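Local coordinates for petrobactin biosynthesis protein AsbB (PDB 3TO3), which catalyses the ATP-dependent condensation of spermidine with citryl-spermidine intermediates in the biosynthesis of petrobactin, a siderophore used in iron acquisition and virulence, at residues K148-L157 and D383-A392; W327-L338 and I423-I434. All coordinates share one frame; numbering follows the deposited sequence. Where two conformers were deposited one is given.

The two contacts lie at different depths around one nucleotide site. Interaction 1 packs helix 150-156 on strand 383-386 and reaches the ATP directly, because the turn after that strand carries Asn388 and Tyr391 to the adenine; the side chain of Glu154 is about 9 Å from the magnesium ion. Interaction 2 joins the two helices around 327-338 to the end of helix 410-432 and stays further out, with the side chain of Leu328 about 13 Å from the metal. The centres of interactions 1 and 2 are about 25 Å apart, and the nearest atoms of interactions 1 and 2 are about 8 Å apart, without touching. Helix 410-432 ties them together, since Phe387 and Leu390 pack on its earlier residue Leu417.

Interaction 1: K148-L157 and D383-A392; sequences KSYDELENHL and DAVPFNGLYA. With ATP (adenosine-5'-triphosphate), chain E.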
loop_
_atom_site.group_PDB
_atom_site.type_symbol
_atom_site.label_atom_id
_atom_site.label_comp_id
_atom_site.label_asym_id
_atom_site.label_seq_id
_atom_site.Cartn_x
_atom_site.Cartn_y
_atom_site.Cartn_z
ATOM N N LYS B 148 -4.083 36.420 -12.460
ATOM C CA LYS B 148 -3.426 35.115 -12.424
ATOM C C LYS B 148 -2.819 34.735 -13.781
ATOM O O LYS B 148 -3.530 34.642 -14.789
ATOM C CB LYS B 148 -4.411 34.033 -11.995
ATOM C CG LYS B 148 -4.917 34.133 -10.567
ATOM C CD LYS B 148 -3.957 33.514 -9.561
ATOM C CE LYS B 148 -2.863 34.509 -9.142
ATOM N NZ LYS B 148 -2.048 34.000 -7.985
ATOM N N SER B 149 -1.503 34.518 -13.799
ATOM C CA SER B 149 -0.804 34.014 -14.983
ATOM C C SER B 149 -1.063 32.505 -15.124
ATOM O O SER B 149 -1.735 31.901 -14.267
ATOM C CB SER B 149 0.696 34.251 -14.844
ATOM O OG SER B 149 1.232 33.401 -13.837
ATOM N N TYR B 150 -0.522 31.902 -16.191
ATOM C CA TYR B 150 -0.720 30.473 -16.467
ATOM C C TYR B 150 -0.261 29.585 -15.317
ATOM O O TYR B 150 -1.022 28.770 -14.819
ATOM C CB TYR B 150 0.005 30.029 -17.743
ATOM C CG TYR B 150 -0.020 28.512 -17.916
ATOM C CD1 TYR B 150 1.144 27.753 -17.823
ATOM C CD2 TYR B 150 -1.218 27.843 -18.148
ATOM C CE1 TYR B 150 1.114 26.379 -17.974
ATOM C CE2 TYR B 150 -1.257 26.475 -18.311
ATOM C CZ TYR B 150 -0.093 25.744 -18.214
ATOM O OH TYR B 150 -0.146 24.377 -18.352
ATOM N N ASP B 151 0.990 29.759 -14.911
ATOM C CA ASP B 151 1.596 28.921 -13.896
ATOM C C ASP B 151 0.856 29.022 -12.574
ATOM O O ASP B 151 0.661 28.010 -11.912
ATOM C CB ASP B 151 3.076 29.270 -13.725
ATOM C CG ASP B 151 3.872 28.995 -14.966
ATOM O OD1 ASP B 151 3.636 27.941 -15.582
ATOM O OD2 ASP B 151 4.715 29.846 -15.338
ATOM N N GLU B 152 0.449 30.244 -12.217
ATOM C CA GLU B 152 -0.321 30.516 -11.004
ATOM C C GLU B 152 -1.674 29.819 -11.034
ATOM O O GLU B 152 -2.126 29.288 -10.015
ATOM C CB GLU B 152 -0.521 32.020 -10.805
ATOM C CG GLU B 152 0.515 32.715 -9.927
ATOM C CD GLU B 152 0.555 34.240 -10.153
ATOM O OE1 GLU B 152 -0.221 34.758 -10.997
ATOM O OE2 GLU B 152 1.375 34.921 -9.488
ATOM N N LEU B 153 -2.321 29.798 -12.198
ATOM C CA LEU B 153 -3.603 29.097 -12.311
ATOM C C LEU B 153 -3.501 27.572 -12.221
ATOM O O LEU B 153 -4.380 26.933 -11.636
ATOM C CB LEU B 153 -4.327 29.485 -13.588
ATOM C CG LEU B 153 -5.069 30.812 -13.522
ATOM C CD1 LEU B 153 -5.407 31.280 -14.922
ATOM C CD2 LEU B 153 -6.324 30.629 -12.670
ATOM N N GLU B 154 -2.462 26.982 -12.815
ATOM C CA GLU B 154 -2.314 25.535 -12.727
ATOM C C GLU B 154 -2.438 25.116 -11.268
ATOM O O GLU B 154 -3.200 24.201 -10.960
ATOM C CB GLU B 154 -0.991 25.029 -13.323
ATOM C CG GLU B 154 -0.992 24.818 -14.846
ATOM C CD GLU B 154 -1.583 23.468 -15.301
ATOM O OE1 GLU B 154 -1.852 22.589 -14.454
ATOM O OE2 GLU B 154 -1.769 23.287 -16.532
ATOM N N ASN B 155 -1.707 25.786 -10.376
ATOM C CA ASN B 155 -1.729 25.410 -8.955
ATOM C C ASN B 155 -2.870 26.012 -8.135
ATOM O O ASN B 155 -3.183 25.525 -7.047
ATOM C CB ASN B 155 -0.388 25.707 -8.281
ATOM C CG ASN B 155 0.773 25.011 -8.975
ATOM O OD1 ASN B 155 1.486 25.606 -9.797
ATOM N ND2 ASN B 155 0.952 23.733 -8.668
ATOM N N HIS B 156 -3.517 27.047 -8.655
ATOM C CA HIS B 156 -4.668 27.593 -7.941
ATOM C C HIS B 156 -6.033 26.975 -8.298
ATOM O O HIS B 156 -7.005 27.147 -7.549
ATOM C CB HIS B 156 -4.660 29.131 -7.922
ATOM C CG HIS B 156 -3.614 29.700 -7.007
ATOM N ND1 HIS B 156 -3.721 29.649 -5.631
ATOM C CD2 HIS B 156 -2.422 30.294 -7.269
ATOM C CE1 HIS B 156 -2.649 30.203 -5.087
ATOM N NE2 HIS B 156 -1.846 30.602 -6.058
ATOM N N LEU B 157 -6.104 26.179 -9.369
ATOM C CA LEU B 157 -7.348 25.450 -9.545
ATOM C C LEU B 157 -7.110 24.142 -8.840
ATOM O O LEU B 157 -6.488 23.214 -9.366
ATOM C CB LEU B 157 -7.601 25.124 -11.016
ATOM C CG LEU B 157 -7.463 26.170 -12.103
ATOM C CD1 LEU B 157 -7.461 25.423 -13.436
ATOM C CD2 LEU B 157 -8.588 27.183 -12.007
ATOM N N ASP B 383 -1.581 35.569 -22.343
ATOM C CA ASP B 383 -1.400 34.650 -21.207
ATOM C C ASP B 383 -2.144 33.340 -21.493
ATOM O O ASP B 383 -2.691 33.155 -22.589
ATOM C CB ASP B 383 -1.851 35.265 -19.871
ATOM C CG ASP B 383 -0.999 34.785 -18.671
ATOM O OD1 ASP B 383 -0.442 33.644 -18.697
ATOM O OD2 ASP B 383 -0.885 35.569 -17.698
ATOM N N ALA B 384 -2.165 32.429 -20.526
ATOM C CA ALA B 384 -2.694 31.100 -20.783
ATOM C C ALA B 384 -3.402 30.579 -19.564
ATOM O O ALA B 384 -3.006 30.867 -18.442
ATOM C CB ALA B 384 -1.559 30.128 -21.179
ATOM N N VAL B 385 -4.439 29.787 -19.789
ATOM C CA VAL B 385 -5.159 29.175 -18.694
ATOM C C VAL B 385 -5.400 27.708 -19.057
ATOM O O VAL B 385 -5.718 27.398 -20.194
ATOM C CB VAL B 385 -6.520 29.949 -18.422
ATOM C CG1 VAL B 385 -7.327 30.075 -19.682
ATOM C CG2 VAL B 385 -7.347 29.245 -17.394
ATOM N N PRO B 386 -5.270 26.802 -18.083
ATOM C CA PRO B 386 -5.645 25.405 -18.334
ATOM C C PRO B 386 -7.102 25.301 -18.729
ATOM O O PRO B 386 -7.949 25.987 -18.158
ATOM C CB PRO B 386 -5.428 24.718 -16.986
ATOM C CG PRO B 386 -5.093 25.798 -16.003
ATOM C CD PRO B 386 -4.637 26.993 -16.769
ATOM N N PHE B 387 -7.408 24.436 -19.681
ATOM C CA PHE B 387 -8.729 24.467 -20.275
ATOM C C PHE B 387 -9.844 24.140 -19.277
ATOM O O PHE B 387 -10.882 24.780 -19.298
ATOM C CB PHE B 387 -8.787 23.615 -21.532
ATOM C CG PHE B 387 -9.985 23.877 -22.393
ATOM C CD1 PHE B 387 -9.931 24.818 -23.395
ATOM C CD2 PHE B 387 -11.167 23.187 -22.193
ATOM C CE1 PHE B 387 -11.029 25.047 -24.209
ATOM C CE2 PHE B 387 -12.256 23.422 -22.988
ATOM C CZ PHE B 387 -12.185 24.350 -24.009
ATOM N N ASN B 388 -9.627 23.188 -18.376
ATOM C CA ASN B 388 -10.610 22.968 -17.317
ATOM C C ASN B 388 -10.761 24.165 -16.345
ATOM O O ASN B 388 -11.724 24.260 -15.599
ATOM C CB ASN B 388 -10.337 21.671 -16.552
ATOM C CG ASN B 388 -9.016 21.700 -15.794
ATOM O OD1 ASN B 388 -7.995 22.177 -16.302
ATOM N ND2 ASN B 388 -9.028 21.170 -14.575
ATOM N N GLY B 389 -9.818 25.088 -16.356
ATOM C CA GLY B 389 -10.029 26.322 -15.631
ATOM C C GLY B 389 -11.267 27.083 -16.089
ATOM O O GLY B 389 -11.936 27.736 -15.295
ATOM N N LEU B 390 -11.588 26.991 -17.371
ATOM C CA LEU B 390 -12.711 27.740 -17.920
ATOM C C LEU B 390 -14.057 27.453 -17.224
ATOM O O LEU B 390 -14.949 28.293 -17.215
ATOM C CB LEU B 390 -12.809 27.517 -19.416
ATOM C CG LEU B 390 -11.523 27.859 -20.198
ATOM C CD1 LEU B 390 -11.664 27.460 -21.631
ATOM C CD2 LEU B 390 -11.088 29.305 -20.098
ATOM N N TYR B 391 -14.240 26.235 -16.747
ATOM C CA TYR B 391 -15.397 25.886 -15.921
ATOM C C TYR B 391 -15.148 25.806 -14.416
ATOM O O TYR B 391 -16.009 25.363 -13.681
ATOM C CB TYR B 391 -16.167 24.678 -16.468
ATOM C CG TYR B 391 -15.321 23.529 -16.960
ATOM C CD1 TYR B 391 -14.904 22.508 -16.087
ATOM C CD2 TYR B 391 -14.935 23.445 -18.300
ATOM C CE1 TYR B 391 -14.122 21.421 -16.537
ATOM C CE2 TYR B 391 -14.136 22.357 -18.764
ATOM C CZ TYR B 391 -13.753 21.349 -17.879
ATOM O OH TYR B 391 -12.980 20.281 -18.332
ATOM N N ALA B 392 -13.942 26.145 -13.968
ATOM C CA ALA B 392 -13.683 26.224 -12.522
ATOM C C ALA B 392 -14.439 27.373 -11.866
ATOM O O ALA B 392 -14.803 28.339 -12.531
ATOM C CB ALA B 392 -12.184 26.357 -12.229
HETATM P PB ATP E . -0.756 13.461 -16.987
HETATM O O1B ATP E . 0.345 13.253 -15.978
HETATM O O2B ATP E . -0.824 12.273 -17.911
HETATM O O3B ATP E . -0.492 14.789 -17.787
HETATM P PA ATP E . -2.756 12.534 -15.396
HETATM O O1A ATP E . -1.646 11.658 -14.849
HETATM O O2A ATP E . -3.775 11.750 -16.215
HETATM O O3A ATP E . -2.142 13.649 -16.288
HETATM O "O5'" ATP E . -3.468 13.198 -14.163
HETATM C "C5'" ATP E . -4.053 14.442 -14.267
HETATM C "C4'" ATP E . -4.991 14.796 -13.257
HETATM O "O4'" ATP E . -5.850 15.884 -13.740
HETATM C "C3'" ATP E . -5.896 13.660 -12.963
HETATM O "O3'" ATP E . -5.796 13.310 -11.637
HETATM C "C2'" ATP E . -7.246 14.157 -13.283
HETATM O "O2'" ATP E . -8.169 13.662 -12.407
HETATM C "C1'" ATP E . -7.082 15.631 -13.137
HETATM N N9 ATP E . -8.139 16.434 -13.692
HETATM C C8 ATP E . -8.777 17.408 -13.020
HETATM N N7 ATP E . -9.691 17.944 -13.840
HETATM C C5 ATP E . -9.636 17.322 -15.040
HETATM C C6 ATP E . -10.346 17.480 -16.238
HETATM N N6 ATP E . -11.375 18.480 -16.324
HETATM N N1 ATP E . -10.049 16.684 -17.291
HETATM C C2 ATP E . -9.081 15.749 -17.189
HETATM N N3 ATP E . -8.380 15.571 -16.047
HETATM C C4 ATP E . -8.634 16.341 -14.956
HETATM O O HOH W 1 -3.743 33.695 -17.687
#
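Pro386 and Leu157 meet at the apolar centre, where Leu157 CD1 lies 3.5 Å from Pro386 CG and equally close to Gly389 CA. The other branch of the leucine, CD2, reaches Ala392 CB at 3.7 Å, so the two branches divide the turn between them, CD1 on Pro386 and Gly389, CD2 on Ala392. One turn earlier in the helix, Leu153 CD1 touches Val385 CG2 at 3.7 Å, while its CB faces the proline ring. The Tyr150 ring, carried forward alongside the strand with CG anti to the backbone N (chi1 171°), brings CE2 to 3.8 Å from Pro386 CD. Its in-plane edge faces the carbonyl oxygen of Ala384, whose methyl packs against Tyr150 CB.

Outward from here the contact turns polar. Tyr150 N, in the first turn of the helix, makes a weak hydrogen bond to Asp383 OD1 (3.1 Å, 133°), and the same oxygen accepts from Ala384 N at 2.8 Å. A water donates to both Lys148 O and Ala384 O, bridging the segments. At the other end, Asn388 ND2 is held by Gln282, and adenine N6 of ATP donates to Tyr391 OH at 3.1 Å, meeting the ring at its edge. Helix 150-156 thus backs the strand and turn that contribute Asn388 and Tyr391 to the adenine end of the ATP pocket in this IucA/IucC-family synthetase.

Interaction 2: W327-L338 and I423-I434; sequences WLSNVVSQDSYL and IPVIHLVVEHGI
A buried aspartate at a helix N-cap, gripped by two histidines of a neighbouring helix, organises this contact between the 333-336 corner and the end of helix 410-432. Asp335 extends its carboxylate across the interface with CG anti to the backbone N (chi1 179°), and OD2 takes both bonds. His432 NE2 donates to the anti lone pair of OD2 at 2.8 Å, and His427 NE2 to the syn lone pair at 3.3 Å, the oxygen lying almost exactly in the His427 ring plane. The carboxylate is turned 74° from that ring. OD1 has a separate donor: it accepts from Leu338 N at 3.1 Å, from above the carboxylate plane, which caps helix 336-342. Two donors on one buried oxygen would probably favour the charged form of the aspartate, and Glu431 OE1 nearby could push the other way.

Each histidine ring is sandwiched. Val331 CG1 sits over the centre of the His432 ring, 3.7 Å from its centroid, a CH-pi contact, with Glu431 CG on the opposite face. Tyr337 CD2 covers one face of His427 and Glu431 CB the other; ND1 of His427 bonds to His546, which fixes the ring's rotation from its far side.

Beside the polar cluster, Leu338 fits as a knob into the hole formed by Pro424, His427, Leu428 and His432, CD1 reaching toward Leu428, whose side chain was modelled in two conformers. At the far end, Ile434 CD1 is received by Leu328 CD2 at 4.0 Å and by the Trp327 ring. Asp335 is thus an N-cap aspartate that also accepts two His-carboxylate hydrogen bonds, here fastening helices 315-333 and 336-342 to helix 410-432.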
loop_
_atom_site.group_PDB
_atom_site.type_symbol
_atom_site.label_atom_id
_atom_site.label_comp_id
_atom_site.label_asym_id
_atom_site.label_seq_id
_atom_site.Cartn_x
_atom_site.Cartn_y
_atom_site.Cartn_z
ATOM N N TRP B 327 6.069 13.589 -35.632
ATOM C CA TRP B 327 4.979 13.293 -36.554
ATOM C C TRP B 327 3.829 14.321 -36.509
ATOM O O TRP B 327 3.376 14.795 -37.557
ATOM C CB TRP B 327 4.412 11.928 -36.215
ATOM C CG TRP B 327 3.274 11.496 -37.077
ATOM C CD1 TRP B 327 3.214 11.564 -38.439
ATOM C CD2 TRP B 327 2.066 10.847 -36.654
ATOM N NE1 TRP B 327 2.032 11.024 -38.888
ATOM C CE2 TRP B 327 1.312 10.575 -37.813
ATOM C CE3 TRP B 327 1.547 10.476 -35.412
ATOM C CZ2 TRP B 327 0.071 9.949 -37.764
ATOM C CZ3 TRP B 327 0.316 9.860 -35.372
ATOM C CH2 TRP B 327 -0.404 9.599 -36.540
ATOM N N LEU B 328 3.332 14.645 -35.312
ATOM C CA LEU B 328 2.243 15.634 -35.212
ATOM C C LEU B 328 2.731 16.992 -35.643
ATOM O O LEU B 328 2.020 17.736 -36.308
ATOM C CB LEU B 328 1.689 15.753 -33.796
ATOM C CG LEU B 328 0.877 14.557 -33.355
ATOM C CD1 LEU B 328 0.562 14.703 -31.870
ATOM C CD2 LEU B 328 -0.377 14.445 -34.226
ATOM N N SER B 329 3.953 17.320 -35.269
ATOM C CA SER B 329 4.496 18.611 -35.667
ATOM C C SER B 329 4.473 18.788 -37.196
ATOM O O SER B 329 4.173 19.888 -37.699
ATOM C CB SER B 329 5.914 18.786 -35.134
ATOM O OG SER B 329 6.474 20.014 -35.578
ATOM N N ASN B 330 4.790 17.714 -37.926
ATOM C CA ASN B 330 4.854 17.794 -39.379
ATOM C C ASN B 330 3.479 17.921 -39.982
ATOM O O ASN B 330 3.296 18.606 -40.998
ATOM C CB ASN B 330 5.591 16.598 -39.995
ATOM C CG ASN B 330 7.097 16.666 -39.767
ATOM O OD1 ASN B 330 7.670 17.753 -39.612
ATOM N ND2 ASN B 330 7.743 15.502 -39.732
ATOM N N VAL B 331 2.514 17.256 -39.355
ATOM C CA VAL B 331 1.146 17.310 -39.832
ATOM C C VAL B 331 0.655 18.745 -39.734
ATOM O O VAL B 331 0.070 19.268 -40.658
ATOM C CB VAL B 331 0.241 16.355 -39.023
ATOM C CG1 VAL B 331 -1.207 16.627 -39.292
ATOM C CG2 VAL B 331 0.578 14.918 -39.367
ATOM N N VAL B 332 0.928 19.393 -38.614
ATOM C CA VAL B 332 0.484 20.767 -38.413
ATOM C C VAL B 332 1.190 21.752 -39.368
ATOM O O VAL B 332 0.540 22.608 -39.986
ATOM C CB VAL B 332 0.663 21.199 -36.920
ATOM C CG1 VAL B 332 0.434 22.695 -36.737
ATOM C CG2 VAL B 332 -0.270 20.408 -36.037
ATOM N N SER B 333 2.509 21.619 -39.502
ATOM C CA SER B 333 3.289 22.575 -40.285
ATOM C C SER B 333 2.993 22.516 -41.798
ATOM O O SER B 333 3.306 23.450 -42.533
ATOM C CB SER B 333 4.783 22.419 -40.014
ATOM O OG SER B 333 5.266 21.292 -40.708
ATOM N N GLN B 334 2.399 21.424 -42.262
ATOM C CA GLN B 334 1.980 21.348 -43.662
ATOM C C GLN B 334 0.497 21.686 -43.903
ATOM O O GLN B 334 0.005 21.498 -45.009
ATOM C CB GLN B 334 2.339 19.986 -44.275
ATOM C CG GLN B 334 3.787 19.557 -44.039
ATOM C CD GLN B 334 4.792 20.351 -44.863
ATOM O OE1 GLN B 334 4.621 20.524 -46.073
ATOM N NE2 GLN B 334 5.852 20.833 -44.207
ATOM N N ASP B 335 -0.225 22.127 -42.872
ATOM C CA ASP B 335 -1.659 22.453 -43.016
ATOM C C ASP B 335 -1.896 23.946 -42.774
ATOM O O ASP B 335 -1.685 24.435 -41.668
ATOM C CB ASP B 335 -2.496 21.612 -42.041
ATOM C CG ASP B 335 -3.993 21.912 -42.119
ATOM O OD1 ASP B 335 -4.378 23.091 -42.200
ATOM O OD2 ASP B 335 -4.803 20.967 -42.072
ATOM N N SER B 336 -2.349 24.661 -43.806
ATOM C CA SER B 336 -2.440 26.115 -43.733
ATOM C C SER B 336 -3.376 26.542 -42.611
ATOM O O SER B 336 -3.019 27.401 -41.807
ATOM C CB SER B 336 -2.881 26.728 -45.062
ATOM O OG SER B 336 -4.168 26.274 -45.434
ATOM N N TYR B 337 -4.565 25.945 -42.557
ATOM C CA TYR B 337 -5.517 26.286 -41.504
ATOM C C TYR B 337 -4.928 26.134 -40.100
ATOM O O TYR B 337 -5.006 27.036 -39.307
ATOM C CB TYR B 337 -6.795 25.479 -41.579
ATOM C CG TYR B 337 -7.661 25.693 -40.352
ATOM C CD1 TYR B 337 -8.398 26.862 -40.178
ATOM C CD2 TYR B 337 -7.757 24.723 -39.376
ATOM C CE1 TYR B 337 -9.196 27.047 -39.049
ATOM C CE2 TYR B 337 -8.533 24.908 -38.256
ATOM C CZ TYR B 337 -9.252 26.054 -38.083
ATOM O OH TYR B 337 -10.026 26.184 -36.937
ATOM N N LEU B 338 -4.336 24.994 -39.804
ATOM C CA LEU B 338 -3.757 24.767 -38.495
ATOM C C LEU B 338 -2.526 25.636 -38.261
ATOM O O LEU B 338 -2.331 26.135 -37.173
ATOM C CB LEU B 338 -3.396 23.278 -38.290
ATOM C CG LEU B 338 -4.517 22.228 -38.295
ATOM C CD1 LEU B 338 -3.969 20.814 -38.056
ATOM C CD2 LEU B 338 -5.628 22.543 -37.266
ATOM N N ILE B 423 -12.768 23.969 -32.701
ATOM C CA ILE B 423 -12.723 23.705 -34.131
ATOM C C ILE B 423 -11.425 23.016 -34.611
ATOM O O ILE B 423 -11.493 22.089 -35.409
ATOM C CB ILE B 423 -13.044 24.978 -34.932
ATOM C CG1 ILE B 423 -14.445 25.473 -34.555
ATOM C CG2 ILE B 423 -12.907 24.751 -36.464
ATOM C CD1 ILE B 423 -15.534 24.454 -34.779
ATOM N N PRO B 424 -10.248 23.461 -34.125
ATOM C CA PRO B 424 -9.015 22.867 -34.656
ATOM C C PRO B 424 -8.854 21.419 -34.233
ATOM O O PRO B 424 -8.295 20.642 -34.985
ATOM C CB PRO B 424 -7.902 23.725 -34.049
ATOM C CG PRO B 424 -8.587 24.997 -33.637
ATOM C CD PRO B 424 -9.958 24.566 -33.197
ATOM N N VAL B 425 -9.326 21.060 -33.047
ATOM C CA VAL B 425 -9.307 19.667 -32.662
ATOM C C VAL B 425 -10.160 18.846 -33.624
ATOM O O VAL B 425 -9.733 17.787 -34.076
ATOM C CB VAL B 425 -9.832 19.448 -31.224
ATOM C CG1 VAL B 425 -9.811 17.978 -30.898
ATOM C CG2 VAL B 425 -9.006 20.242 -30.198
ATOM N N ILE B 426 -11.358 19.337 -33.945
ATOM C CA ILE B 426 -12.273 18.606 -34.833
ATOM C C ILE B 426 -11.702 18.583 -36.251
ATOM O O ILE B 426 -11.779 17.570 -36.964
ATOM C CB ILE B 426 -13.706 19.228 -34.812
ATOM C CG1 ILE B 426 -14.298 19.087 -33.413
ATOM C CG2 ILE B 426 -14.623 18.556 -35.807
ATOM C CD1 ILE B 426 -15.647 19.770 -33.223
ATOM N N HIS B 427 -11.111 19.712 -36.651
ATOM C CA HIS B 427 -10.419 19.771 -37.922
ATOM C C HIS B 427 -9.344 18.683 -38.073
ATOM O O HIS B 427 -9.263 18.041 -39.113
ATOM C CB HIS B 427 -9.802 21.140 -38.138
ATOM C CG HIS B 427 -9.220 21.315 -39.497
ATOM N ND1 HIS B 427 -9.967 21.742 -40.575
ATOM C CD2 HIS B 427 -7.964 21.111 -39.962
ATOM C CE1 HIS B 427 -9.193 21.795 -41.652
ATOM N NE2 HIS B 427 -7.973 21.425 -41.304
ATOM N N LEU B 428 -8.513 18.507 -37.039
ATOM C CA LEU B 428 -7.503 17.454 -36.987
ATOM C C LEU B 428 -8.124 16.083 -37.222
ATOM O O LEU B 428 -7.578 15.257 -37.954
ATOM C CB LEU B 428 -6.820 17.448 -35.614
ATOM C CG LEU B 428 -5.618 18.368 -35.472
ATOM C CD1 LEU B 428 -5.084 18.380 -34.056
ATOM C CD2 LEU B 428 -4.531 17.917 -36.455
ATOM N N VAL B 429 -9.261 15.829 -36.580
ATOM C CA VAL B 429 -9.952 14.561 -36.744
ATOM C C VAL B 429 -10.406 14.355 -38.189
ATOM O O VAL B 429 -10.129 13.318 -38.797
ATOM C CB VAL B 429 -11.177 14.452 -35.806
ATOM C CG1 VAL B 429 -12.147 13.376 -36.299
ATOM C CG2 VAL B 429 -10.716 14.183 -34.378
ATOM N N VAL B 430 -11.081 15.351 -38.750
ATOM C CA VAL B 430 -11.728 15.179 -40.065
ATOM C C VAL B 430 -10.773 15.282 -41.257
ATOM O O VAL B 430 -10.849 14.520 -42.240
ATOM C CB VAL B 430 -12.874 16.184 -40.227
ATOM C CG1 VAL B 430 -13.575 15.994 -41.563
ATOM C CG2 VAL B 430 -13.864 16.101 -39.017
ATOM N N GLU B 431 -9.873 16.248 -41.198
ATOM C CA GLU B 431 -8.952 16.424 -42.313
ATOM C C GLU B 431 -7.833 15.413 -42.201
ATOM O O GLU B 431 -7.351 14.935 -43.204
ATOM C CB GLU B 431 -8.384 17.851 -42.353
ATOM C CG GLU B 431 -7.178 18.022 -43.277
ATOM C CD GLU B 431 -7.513 18.754 -44.579
ATOM O OE1 GLU B 431 -7.517 20.015 -44.576
ATOM O OE2 GLU B 431 -7.768 18.073 -45.597
ATOM N N HIS B 432 -7.341 15.190 -40.983
ATOM C CA HIS B 432 -6.215 14.285 -40.788
ATOM C C HIS B 432 -6.437 12.860 -40.265
ATOM O O HIS B 432 -5.493 12.072 -40.249
ATOM C CB HIS B 432 -5.152 15.011 -39.967
ATOM C CG HIS B 432 -4.697 16.274 -40.614
ATOM N ND1 HIS B 432 -3.870 16.277 -41.714
ATOM C CD2 HIS B 432 -5.002 17.568 -40.367
ATOM C CE1 HIS B 432 -3.668 17.521 -42.108
ATOM N NE2 HIS B 432 -4.342 18.324 -41.307
ATOM N N GLY B 433 -7.669 12.523 -39.883
ATOM C CA GLY B 433 -7.934 11.287 -39.149
ATOM C C GLY B 433 -7.154 11.065 -37.849
ATOM O O GLY B 433 -6.843 9.940 -37.478
ATOM N N ILE B 434 -6.862 12.132 -37.125
ATOM C CA ILE B 434 -6.079 12.008 -35.916
ATOM C C ILE B 434 -6.882 12.536 -34.724
ATOM O O ILE B 434 -7.256 13.702 -34.699
ATOM C CB ILE B 434 -4.810 12.840 -36.035
ATOM C CG1 ILE B 434 -3.901 12.265 -37.115
ATOM C CG2 ILE B 434 -4.074 12.892 -34.724
ATOM C CD1 ILE B 434 -2.620 13.029 -37.259
#